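Local coordinates for protein Rho guanine nucleotide exchange factor 12 (Homo sapiens, PDB 1TXD) that acts as a guanine nucleotide exchange factor for the small GTPase RhoA, here represented by its catalytic DH domain and the adjoining PH domain, at residues L78-G81 with L82-M86; A201-C204 with R205-L208; K221-L224 with E225-R229. The protein carries 1 engineered substitution. All coordinates share one frame; numbering follows the deposited sequence.

Contact 1. Residues L78-G81 with L82-M86; sequences LHIG and LNEQM
Backbone hydrogen bonds carry most of what passes between L78-G81 and L82-M86, two successive turns of helix 72-90. L82 N reaches L78 O at 2.9 Å, and N83 N reaches H79 O at the same 2.9 Å, the straighter of the two at 162°. E84 N to I80 O, at 2.8 Å, and Q85 N to G81 O, at 3.1 Å, complete a regular i to i+4 run.

The apolar part is lighter. Chi1 of L82 (177°) carries the isobutyl group to the H79 side, where its CD2 comes to 4.4 Å from H79 ND1, meeting the imidazole obliquely. The firmer cover for that ring comes from the preceding residue: L78 CD2 sits 3.9 Å above the plane, over the ring centre. On another side of the helix I80 CG2 lies 4.3 Å from E84 CG, a loose aliphatic touch; chi1 of E84 (-75°), with CG beside the backbone N, sets CG close to I80 O, and the bend at chi2 turns the carboxylate.

Polar side-chain ends look elsewhere. H79 ND1 is hydrogen-bonded to E36 and NE2 to Q170, which fixes the rotation of the imidazole, while H39 makes an edge-to-face ring contact with it. N83 OD1 takes K87, one turn on.

L82 and M86 both touch E36 of helix 20-57 and W108 of helix 102-109, Y177 of helix 169-186 meets H79 and L82, and L78 touches K116 and L117 of helix 112-126. Side chains here thus meet four other helices, the arrangement of the elongated helical bundle that defines a DH domain.

Contact 2. Residues A201-C204 with R205-L208; sequences ADHC and RQIL
R205 leans back along helix 191-230 to meet the turn before it, and its side chain can be followed outward. CB lies 3.3 Å from D202 O, while the backbone N of R205 bonds to A201 O. From there chi1 is an unusual -110°, off the staggered positions, and a bend at chi3 swings the guanidinium back toward A201 and D202, one turn earlier. NH1 ends 3.0 Å from D202 OD1 in a salt bridge, with the carboxylate oxygen in the guanidinium plane at its edge and the two flat groups turned 63° from each other. NH1 also passes the A201 methyl, CB, at 4.4 Å, and A201 O lies over one face of the group. The other terminal nitrogen, NH2, makes a salt bridge to D182 of helix 169-186. Two carboxylates share this one cation, which probably limits its turning and offsets their charges.

Farther round the helix, H203 and Q206 leave the backbone alongside each other, with H203 ND1 4.1 Å from Q206 OE1; a weak hydrogen bond joins H203 ND1 to E114. I207 N to H203 O, at 170°, is the straightest backbone bond here. I207 packs on L117 of helix 112-126, while C204 meets Y177 and L208 meets M171 on helix 169-186: interhelical packing of the DH bundle, with an i to i+3 ion pair along one helix extended to its neighbour.

Contact 3. Residues K221-L224 with E225-R229; sequences KQRL and EDYQR
Y227 turns one face of its ring over the carbonyl of R223, whose O lies 3.3 Å above the ring plane, offset toward the rim. That same oxygen accepts the hydrogen bond from Y227 N in its carbonyl plane. With CG beside the backbone N (chi1 -66°), the ring is folded back along the helix, where CD2 comes within 4.3 Å of L224 CD2. Near the phenol end, R223 CD lies 4.3 Å from Y227 OH.

On another side of the helix, two waters join Q222 to the next turn. One accepts from Q222 NE2 at 2.9 Å and donates to E225 OE2; the other accepts from the same nitrogen and donates, weakly, to D226 OD1. D226 OD1 also receives R229 NH2 at 3.0 Å, a salt bridge that approaches from above the carboxylate plane while staying close to the guanidinium plane.

This is the end of helix 191-230, the long last helix of the DH domain, where it runs into the PH domain, so the second shell belongs largely to the PH side. L224 and Y227 both rest on M257 of strand 257-266, and Y227 also touches Y276 and L278 of strand 275-280. Replacing the tyrosine with an alanine is likely to uncover R223 O, leave L224 CD2 without its aromatic neighbour and open a gap against M257, Y276 and L278.

Q228 is held by its amide: NE2 donates to L250 O and OE1 accepts from L252 N. Q222 and E225 lean on F130 of helix 128-141.

In the fold
Contacts 1 and 2 belong to the DH bundle and are partly buried, their centres 18 Å apart with no touch between them; both pack on helices 112-126 and 169-186, and Y177 meets residues of each. Contact 3 is a surface contact on the opposite side of the chain's centre. It shares helix 191-230 with contact 2, about 31 Å away between centres, so a single helix passes from the bundle to the PH strands. Their chemistry follows their place: contact 1 surrounds a buried histidine, contact 2 ties two helices through an arginine between two acids, and contact 3 combines water bridges with a tyrosine that covers a backbone carbonyl of its own helix and touches the PH strands.

Contact 1. Residues L78-G81 with L82-M86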
loop_
_atom_site.group_PDB
_atom_site.type_symbol
_atom_site.label_atom_id
_atom_site.label_comp_id
_atom_site.label_asym_id
_atom_site.label_seq_id
_atom_site.Cartn_x
_atom_site.Cartn_y
_atom_site.Cartn_z
ATOM N N LEU A 78 17.396 1.461 -9.346
ATOM C CA LEU A 78 17.782 1.814 -8.012
ATOM C C LEU A 78 18.499 0.687 -7.248
ATOM O O LEU A 78 19.626 0.872 -6.727
ATOM C CB LEU A 78 16.558 2.294 -7.243
ATOM C CG LEU A 78 16.794 2.784 -5.829
ATOM C CD1 LEU A 78 15.721 3.675 -5.394
ATOM C CD2 LEU A 78 16.956 1.642 -4.858
ATOM N N HIS A 79 17.894 -0.488 -7.267
ATOM C CA HIS A 79 18.412 -1.681 -6.599
ATOM C C HIS A 79 19.625 -2.282 -7.320
ATOM O O HIS A 79 20.573 -2.743 -6.637
ATOM C CB HIS A 79 17.299 -2.681 -6.380
ATOM C CG HIS A 79 16.361 -2.293 -5.279
ATOM N ND1 HIS A 79 16.668 -2.430 -3.942
ATOM C CD2 HIS A 79 15.104 -1.789 -5.319
ATOM C CE1 HIS A 79 15.664 -1.996 -3.208
ATOM N NE2 HIS A 79 14.688 -1.621 -4.021
ATOM N N ILE A 80 19.684 -2.214 -8.644
ATOM C CA ILE A 80 20.959 -2.512 -9.318
ATOM C C ILE A 80 22.101 -1.528 -8.875
ATOM O O ILE A 80 23.212 -1.979 -8.577
ATOM C CB ILE A 80 20.810 -2.467 -10.825
ATOM C CG1 ILE A 80 20.023 -3.663 -11.335
ATOM C CG2 ILE A 80 22.209 -2.422 -11.561
ATOM C CD1 ILE A 80 19.505 -3.487 -12.752
ATOM N N GLY A 81 21.846 -0.209 -8.840
ATOM C CA GLY A 81 22.866 0.738 -8.406
ATOM C C GLY A 81 23.311 0.481 -6.969
ATOM O O GLY A 81 24.457 0.555 -6.657
ATOM N N LEU A 82 22.364 0.153 -6.102
ATOM C CA LEU A 82 22.645 -0.090 -4.718
ATOM C C LEU A 82 23.496 -1.352 -4.575
ATOM O O LEU A 82 24.486 -1.375 -3.812
ATOM C CB LEU A 82 21.316 -0.249 -3.953
ATOM C CG LEU A 82 21.398 -0.579 -2.464
ATOM C CD1 LEU A 82 22.515 0.268 -1.701
ATOM C CD2 LEU A 82 20.005 -0.382 -1.850
ATOM N N ASN A 83 23.103 -2.394 -5.311
ATOM C CA ASN A 83 23.846 -3.626 -5.398
ATOM C C ASN A 83 25.265 -3.407 -5.930
ATOM O O ASN A 83 26.171 -4.025 -5.464
ATOM C CB ASN A 83 23.119 -4.622 -6.293
ATOM C CG ASN A 83 23.737 -5.990 -6.255
ATOM O OD1 ASN A 83 24.152 -6.529 -7.275
ATOM N ND2 ASN A 83 23.828 -6.546 -5.071
ATOM N N GLU A 84 25.451 -2.525 -6.902
ATOM C CA GLU A 84 26.774 -2.252 -7.429
ATOM C C GLU A 84 27.646 -1.551 -6.370
ATOM O O GLU A 84 28.840 -1.812 -6.290
ATOM C CB GLU A 84 26.693 -1.406 -8.701
ATOM C CG GLU A 84 26.241 -2.159 -9.951
ATOM C CD GLU A 84 27.030 -3.453 -10.191
ATOM O OE1 GLU A 84 28.273 -3.448 -10.001
ATOM O OE2 GLU A 84 26.414 -4.479 -10.577
ATOM N N GLN A 85 27.041 -0.701 -5.538
ATOM C CA GLN A 85 27.782 0.030 -4.524
ATOM C C GLN A 85 28.183 -0.952 -3.418
ATOM O O GLN A 85 29.220 -0.805 -2.791
ATOM C CB GLN A 85 26.935 1.156 -3.932
ATOM C CG GLN A 85 26.613 2.283 -4.901
ATOM C CD GLN A 85 25.567 3.218 -4.331
ATOM O OE1 GLN A 85 24.483 2.790 -3.951
ATOM N NE2 GLN A 85 25.892 4.498 -4.270
ATOM N N MET A 86 27.362 -1.957 -3.192
ATOM C CA MET A 86 27.677 -2.974 -2.196
ATOM C C MET A 86 28.834 -3.818 -2.716
ATOM O O MET A 86 29.801 -4.055 -1.982
ATOM C CB MET A 86 26.476 -3.828 -1.849
ATOM C CG MET A 86 25.495 -3.172 -0.900
ATOM S SD MET A 86 23.950 -4.026 -1.044
ATOM C CE MET A 86 22.896 -3.314 0.250
#

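Contact 2. Residues A201-C204 with R205-L208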
loop_
_atom_site.group_PDB
_atom_site.type_symbol
_atom_site.label_atom_id
_atom_site.label_comp_id
_atom_site.label_asym_id
_atom_site.label_seq_id
_atom_site.Cartn_x
_atom_site.Cartn_y
_atom_site.Cartn_z
ATOM N N ALA A 201 19.952 2.872 10.187
ATOM C CA ALA A 201 18.851 1.981 10.529
ATOM C C ALA A 201 17.577 2.773 10.806
ATOM O O ALA A 201 16.522 2.384 10.324
ATOM C CB ALA A 201 19.210 1.096 11.746
ATOM N N ASP A 202 17.677 3.866 11.583
ATOM C CA ASP A 202 16.518 4.719 11.863
ATOM C C ASP A 202 15.966 5.405 10.613
ATOM O O ASP A 202 14.760 5.488 10.461
ATOM C CB ASP A 202 16.818 5.798 12.905
ATOM C CG ASP A 202 16.971 5.242 14.283
ATOM O OD1 ASP A 202 16.650 4.047 14.510
ATOM O OD2 ASP A 202 17.427 5.938 15.211
ATOM N N HIS A 203 16.844 5.901 9.748
ATOM C CA HIS A 203 16.426 6.367 8.423
ATOM C C HIS A 203 15.672 5.262 7.682
ATOM O O HIS A 203 14.615 5.525 7.111
ATOM C CB HIS A 203 17.604 6.867 7.589
ATOM C CG HIS A 203 18.093 8.234 7.977
ATOM N ND1 HIS A 203 17.369 9.388 7.744
ATOM C CD2 HIS A 203 19.257 8.635 8.550
ATOM C CE1 HIS A 203 18.052 10.433 8.185
ATOM N NE2 HIS A 203 19.204 10.006 8.671
ATOM N N CYS A 204 16.163 4.023 7.706
ATOM C CA CYS A 204 15.453 2.959 6.969
ATOM C C CYS A 204 14.041 2.827 7.540
ATOM O O CYS A 204 13.073 2.649 6.815
ATOM C CB CYS A 204 16.186 1.626 7.010
ATOM S SG CYS A 204 17.606 1.565 5.938
ATOM N N ARG A 205 13.933 2.968 8.844
ATOM C CA ARG A 205 12.634 2.965 9.500
ATOM C C ARG A 205 11.771 4.129 9.053
ATOM O O ARG A 205 10.613 3.924 8.775
ATOM C CB ARG A 205 12.792 2.961 11.025
ATOM C CG ARG A 205 12.375 1.638 11.650
ATOM C CD ARG A 205 12.654 1.526 13.136
ATOM N NE ARG A 205 13.439 0.317 13.285
ATOM C CZ ARG A 205 14.706 0.257 13.659
ATOM N NH1 ARG A 205 15.406 1.333 14.021
ATOM N NH2 ARG A 205 15.267 -0.916 13.685
ATOM N N GLN A 206 12.334 5.338 8.977
ATOM C CA GLN A 206 11.625 6.502 8.407
ATOM C C GLN A 206 11.120 6.242 6.976
ATOM O O GLN A 206 10.005 6.567 6.665
ATOM C CB GLN A 206 12.529 7.737 8.362
ATOM C CG GLN A 206 12.575 8.596 9.634
ATOM C CD GLN A 206 13.415 9.867 9.433
ATOM O OE1 GLN A 206 14.280 10.171 10.262
ATOM N NE2 GLN A 206 13.196 10.574 8.310
ATOM N N ILE A 207 11.978 5.701 6.122
ATOM C CA ILE A 207 11.631 5.339 4.748
ATOM C C ILE A 207 10.455 4.359 4.705
ATOM O O ILE A 207 9.512 4.537 3.949
ATOM C CB ILE A 207 12.824 4.697 4.051
ATOM C CG1 ILE A 207 13.879 5.731 3.719
ATOM C CG2 ILE A 207 12.402 3.983 2.812
ATOM C CD1 ILE A 207 15.234 5.119 3.206
ATOM N N LEU A 208 10.546 3.311 5.500
ATOM C CA LEU A 208 9.507 2.328 5.571
ATOM C C LEU A 208 8.202 2.994 5.984
ATOM O O LEU A 208 7.198 2.767 5.327
ATOM C CB LEU A 208 9.875 1.220 6.564
ATOM C CG LEU A 208 8.812 0.192 6.916
ATOM C CD1 LEU A 208 8.352 -0.556 5.688
ATOM C CD2 LEU A 208 9.312 -0.784 8.082
#

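Contact 3. Residues K221-L224 with E225-R229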
loop_
_atom_site.group_PDB
_atom_site.type_symbol
_atom_site.label_atom_id
_atom_site.label_comp_id
_atom_site.label_asym_id
_atom_site.label_seq_id
_atom_site.Cartn_x
_atom_site.Cartn_y
_atom_site.Cartn_z
ATOM N N LYS A 221 -8.038 4.732 -1.459
ATOM C CA LYS A 221 -8.526 5.220 -2.752
ATOM C C LYS A 221 -8.949 4.109 -3.699
ATOM O O LYS A 221 -9.860 4.307 -4.499
ATOM C CB LYS A 221 -7.473 6.069 -3.503
ATOM C CG LYS A 221 -7.170 7.396 -2.798
ATOM C CD LYS A 221 -5.909 8.078 -3.371
ATOM C CE LYS A 221 -5.307 9.070 -2.377
ATOM N NZ LYS A 221 -4.947 10.360 -3.039
ATOM N N GLN A 222 -8.241 2.977 -3.675
ATOM C CA GLN A 222 -8.528 1.891 -4.609
ATOM C C GLN A 222 -9.829 1.174 -4.166
ATOM O O GLN A 222 -10.629 0.679 -4.991
ATOM C CB GLN A 222 -7.318 0.960 -4.726
ATOM C CG GLN A 222 -7.387 -0.064 -5.886
ATOM C CD GLN A 222 -8.319 -1.230 -5.540
ATOM O OE1 GLN A 222 -8.259 -1.767 -4.414
ATOM N NE2 GLN A 222 -9.241 -1.551 -6.444
ATOM N N ARG A 223 -10.092 1.175 -2.862
ATOM C CA ARG A 223 -11.355 0.636 -2.372
ATOM C C ARG A 223 -12.514 1.447 -2.917
ATOM O O ARG A 223 -13.470 0.909 -3.458
ATOM C CB ARG A 223 -11.395 0.661 -0.871
ATOM C CG ARG A 223 -10.865 -0.590 -0.236
ATOM C CD ARG A 223 -11.293 -0.694 1.236
ATOM N NE ARG A 223 -10.822 0.471 1.997
ATOM C CZ ARG A 223 -9.658 0.569 2.691
ATOM N NH1 ARG A 223 -8.774 -0.428 2.743
ATOM N NH2 ARG A 223 -9.382 1.695 3.358
ATOM N N LEU A 224 -12.403 2.758 -2.777
ATOM C CA LEU A 224 -13.363 3.682 -3.362
ATOM C C LEU A 224 -13.524 3.521 -4.822
ATOM O O LEU A 224 -14.645 3.515 -5.320
ATOM C CB LEU A 224 -12.942 5.124 -3.074
ATOM C CG LEU A 224 -13.498 5.705 -1.781
ATOM C CD1 LEU A 224 -13.082 7.169 -1.692
ATOM C CD2 LEU A 224 -15.010 5.577 -1.749
ATOM N N GLU A 225 -12.406 3.381 -5.540
ATOM C CA GLU A 225 -12.458 3.304 -7.007
ATOM C C GLU A 225 -13.273 2.081 -7.438
ATOM O O GLU A 225 -13.956 2.056 -8.476
ATOM C CB GLU A 225 -11.015 3.201 -7.527
ATOM C CG GLU A 225 -10.865 3.339 -8.999
ATOM C CD GLU A 225 -9.390 3.444 -9.378
ATOM O OE1 GLU A 225 -8.777 4.483 -9.074
ATOM O OE2 GLU A 225 -8.855 2.485 -9.966
ATOM N N ASP A 226 -13.137 1.043 -6.625
ATOM C CA ASP A 226 -13.909 -0.193 -6.725
ATOM C C ASP A 226 -15.372 0.077 -6.401
ATOM O O ASP A 226 -16.261 -0.362 -7.121
ATOM C CB ASP A 226 -13.371 -1.240 -5.725
ATOM C CG ASP A 226 -13.944 -2.632 -5.982
ATOM O OD1 ASP A 226 -13.717 -3.181 -7.099
ATOM O OD2 ASP A 226 -14.636 -3.227 -5.124
ATOM N N TYR A 227 -15.625 0.787 -5.298
ATOM C CA TYR A 227 -17.002 1.109 -4.951
ATOM C C TYR A 227 -17.591 1.966 -6.066
ATOM O O TYR A 227 -18.677 1.680 -6.554
ATOM C CB TYR A 227 -17.049 1.815 -3.610
ATOM C CG TYR A 227 -16.633 0.962 -2.442
ATOM C CD1 TYR A 227 -16.543 -0.433 -2.523
ATOM C CD2 TYR A 227 -16.375 1.545 -1.238
ATOM C CE1 TYR A 227 -16.147 -1.205 -1.417
ATOM C CE2 TYR A 227 -16.007 0.798 -0.137
ATOM C CZ TYR A 227 -15.900 -0.573 -0.220
ATOM O OH TYR A 227 -15.533 -1.263 0.933
ATOM N N GLN A 228 -16.845 2.968 -6.528
ATOM C CA GLN A 228 -17.327 3.857 -7.598
ATOM C C GLN A 228 -17.657 3.111 -8.871
ATOM O O GLN A 228 -18.500 3.560 -9.663
ATOM C CB GLN A 228 -16.308 4.968 -7.923
ATOM C CG GLN A 228 -16.755 5.990 -9.035
ATOM C CD GLN A 228 -18.029 6.788 -8.669
ATOM O OE1 GLN A 228 -18.602 6.609 -7.595
ATOM N NE2 GLN A 228 -18.463 7.657 -9.570
ATOM N N ARG A 229 -17.001 1.977 -9.078
ATOM C CA ARG A 229 -17.236 1.169 -10.285
ATOM C C ARG A 229 -18.544 0.395 -10.137
ATOM O O ARG A 229 -19.364 0.381 -11.037
ATOM C CB ARG A 229 -16.060 0.212 -10.519
ATOM C CG ARG A 229 -15.975 -0.399 -11.906
ATOM C CD ARG A 229 -14.849 -1.443 -12.052
ATOM N NE ARG A 229 -14.753 -2.316 -10.879
ATOM C CZ ARG A 229 -15.603 -3.307 -10.581
ATOM N NH1 ARG A 229 -16.627 -3.605 -11.378
ATOM N NH2 ARG A 229 -15.423 -4.015 -9.469
HETATM O O HOH W 1 -8.807 -0.337 -9.032
HETATM O O HOH W 2 -11.216 -3.947 -6.309
#